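Local coordinates for L-lysine 6-oxidase (Marinomonas mediterranea, PDB 3WEU), which oxidises the epsilon-amino group of L-lysine with a cysteine tryptophylquinone cofactor, releasing ammonium and the hydrogen peroxide that makes it antibacterial, at residues 269-274 and 406-411. Numbering follows the deposited sequence.
With EDO (1,2-ethanediol), chain O.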
loop_
_atom_site.group_PDB
_atom_site.type_symbol
_atom_site.label_atom_id
_atom_site.label_comp_id
_atom_site.label_asym_id
_atom_site.label_seq_id
_atom_site.Cartn_x
_atom_site.Cartn_y
_atom_site.Cartn_z
ATOM N N GLY A 269 -32.606 -4.657 34.031
ATOM C CA GLY A 269 -33.939 -4.511 34.602
ATOM C C GLY A 269 -34.043 -4.904 36.065
ATOM O O GLY A 269 -34.684 -4.203 36.909
ATOM N N VAL A 270 -33.450 -6.049 36.358
ATOM C CA VAL A 270 -33.496 -6.611 37.701
ATOM C C VAL A 270 -32.735 -5.687 38.643
ATOM O O VAL A 270 -33.205 -5.375 39.742
ATOM C CB VAL A 270 -32.908 -8.068 37.703
ATOM C CG1 VAL A 270 -32.645 -8.551 39.110
ATOM C CG2 VAL A 270 -33.898 -9.014 37.035
ATOM N N ARG A 271 -31.541 -5.264 38.224
ATOM C CA ARG A 271 -30.652 -4.491 39.091
ATOM C C ARG A 271 -30.973 -2.984 39.091
ATOM O O ARG A 271 -30.516 -2.251 39.979
ATOM C CB ARG A 271 -29.207 -4.690 38.700
ATOM C CG ARG A 271 -28.645 -6.086 39.011
ATOM C CD ARG A 271 -27.133 -6.261 38.674
ATOM N NE ARG A 271 -26.915 -6.082 37.241
ATOM C CZ ARG A 271 -26.568 -4.941 36.653
ATOM N NH1 ARG A 271 -26.514 -4.867 35.331
ATOM N NH2 ARG A 271 -26.261 -3.840 37.368
ATOM N N ASN A 272 -31.733 -2.509 38.139
ATOM C CA ASN A 272 -32.006 -1.075 38.097
ATOM C C ASN A 272 -33.444 -0.633 38.088
ATOM O O ASN A 272 -33.714 0.513 38.385
ATOM C CB ASN A 272 -31.328 -0.433 36.907
ATOM C CG ASN A 272 -29.834 -0.537 36.991
ATOM O OD1 ASN A 272 -29.198 0.176 37.751
ATOM N ND2 ASN A 272 -29.266 -1.447 36.237
ATOM N N PHE A 273 -34.367 -1.480 37.692
ATOM C CA PHE A 273 -35.745 -1.055 37.492
ATOM C C PHE A 273 -36.693 -1.921 38.248
ATOM O O PHE A 273 -37.849 -1.928 37.925
ATOM C CB PHE A 273 -36.067 -1.070 35.990
ATOM C CG PHE A 273 -35.285 -0.087 35.220
ATOM C CD1 PHE A 273 -35.692 1.269 35.232
ATOM C CD2 PHE A 273 -34.171 -0.442 34.458
ATOM C CE1 PHE A 273 -34.966 2.205 34.536
ATOM C CE2 PHE A 273 -33.439 0.526 33.769
ATOM C CZ PHE A 273 -33.841 1.821 33.803
ATOM N N ASP A 274 -36.210 -2.637 39.265
ATOM C CA ASP A 274 -37.071 -3.420 40.140
ATOM C C ASP A 274 -37.922 -4.422 39.351
ATOM O O ASP A 274 -39.045 -4.739 39.751
ATOM C CB ASP A 274 -37.992 -2.443 40.904
ATOM C CG ASP A 274 -38.483 -3.014 42.202
ATOM O OD1 ASP A 274 -37.613 -3.502 42.971
ATOM O OD2 ASP A 274 -39.717 -2.937 42.476
ATOM N N ASP A 406 -23.572 -12.740 32.853
ATOM C CA ASP A 406 -24.012 -11.500 33.454
ATOM C C ASP A 406 -24.408 -11.749 34.908
ATOM O O ASP A 406 -24.533 -12.875 35.326
ATOM C CB ASP A 406 -25.075 -10.740 32.601
ATOM C CG ASP A 406 -26.448 -11.345 32.588
ATOM O OD1 ASP A 406 -26.948 -11.726 33.673
ATOM O OD2 ASP A 406 -27.125 -11.330 31.474
ATOM N N ALA A 407 -24.550 -10.683 35.668
ATOM C CA ALA A 407 -24.681 -10.796 37.109
ATOM C C ALA A 407 -25.949 -11.534 37.510
ATOM O O ALA A 407 -25.925 -12.318 38.450
ATOM C CB ALA A 407 -24.640 -9.421 37.758
ATOM N N THR A 408 -26.988 -11.398 36.707
ATOM C CA THR A 408 -28.261 -12.078 37.002
ATOM C C THR A 408 -28.210 -13.560 36.657
ATOM O O THR A 408 -28.590 -14.421 37.472
ATOM C CB THR A 408 -29.450 -11.310 36.403
ATOM O OG1 THR A 408 -29.433 -9.981 36.979
ATOM C CG2 THR A 408 -30.788 -12.043 36.660
ATOM N N GLN A 409 -27.632 -13.893 35.473
ATOM C CA GLN A 409 -27.432 -15.281 35.184
ATOM C C GLN A 409 -26.636 -15.938 36.258
ATOM O O GLN A 409 -26.910 -17.052 36.663
ATOM C CB GLN A 409 -26.729 -15.448 33.846
ATOM C CG GLN A 409 -27.503 -14.972 32.660
ATOM C CD GLN A 409 -26.675 -15.053 31.377
ATOM O OE1 GLN A 409 -25.576 -14.452 31.289
ATOM N NE2 GLN A 409 -27.148 -15.844 30.423
ATOM N N LEU A 410 -25.588 -15.282 36.699
ATOM C CA LEU A 410 -24.680 -15.953 37.639
ATOM C C LEU A 410 -25.318 -16.072 39.029
ATOM O O LEU A 410 -25.176 -17.107 39.716
ATOM C CB LEU A 410 -23.379 -15.205 37.689
ATOM C CG LEU A 410 -22.318 -15.786 38.585
ATOM C CD1 LEU A 410 -21.750 -17.085 38.000
ATOM C CD2 LEU A 410 -21.179 -14.826 38.890
ATOM N N PHE A 411 -26.095 -15.062 39.417
ATOM C CA PHE A 411 -26.841 -15.155 40.666
ATOM C C PHE A 411 -27.759 -16.415 40.664
ATOM O O PHE A 411 -27.799 -17.217 41.587
ATOM C CB PHE A 411 -27.707 -13.919 40.879
ATOM C CG PHE A 411 -28.684 -14.108 41.972
ATOM C CD1 PHE A 411 -28.222 -14.253 43.260
ATOM C CD2 PHE A 411 -30.008 -14.307 41.700
ATOM C CE1 PHE A 411 -29.095 -14.501 44.306
ATOM C CE2 PHE A 411 -30.890 -14.552 42.723
ATOM C CZ PHE A 411 -30.438 -14.668 44.041
HETATM C C1 EDO O . -24.696 -3.233 40.698
HETATM O O1 EDO O . -26.077 -3.243 40.321
HETATM C C2 EDO O . -24.796 -3.582 42.158
HETATM O O2 EDO O . -25.834 -4.579 42.299
#
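Val270 and Thr408 have the nearest CA atoms across the contact, 7.6 Å apart, where the last turn of helix 261-272 meets the first turn of helix 407-418. Both residues send their CB toward the opposite helix, and the side chains cross obliquely in a van der Waals contact: Val270 CB lies 4.0 Å from Thr408 OG1, with CG1 of the valine almost as near. That hydroxyl is placed by chi1 of -59°, which sets OG1 opposite the carbonyl carbon of Thr408. Although it lies against a valine, the buried OG1 is satisfied by hydrogen bonds with Asp267, one turn back on helix 261-272, and with Tyr287.

One residue further along the first helix, Arg271 runs past Ala407 in a second van der Waals contact, the alanine CB being 4.1 Å from Arg271 NE and equally close to CD. The arginine chain folds at chi3 (-62°), so that CD and NE both lie beside this methyl. NH1 forms a salt bridge with Asp267 OD2 within the same helix, while OD1 of that aspartate makes the hydrogen bond to Thr408 OG1 across to helix 407-418.

The start of helix 407-418 is a capping box formed by Asp406 and Gln409. Gln409 N donates to Asp406 OD1 at 2.9 Å, nearly straight at 174° and on the syn side of the carboxylate, tilted out of its plane, while Asp406 N returns a 3.1 Å bond to Gln409 OE1, in the carbonyl plane on a lone pair. A weak bond from Thr408 N also reaches Asp406 OD1.

At the edge of the guanidinium, Arg271 NH2 donates to O1 of a 1,2-ethanediol at 3.0 Å; this molecule, probably from the crystallisation liquor, is also hydrogen-bonded to Tyr280.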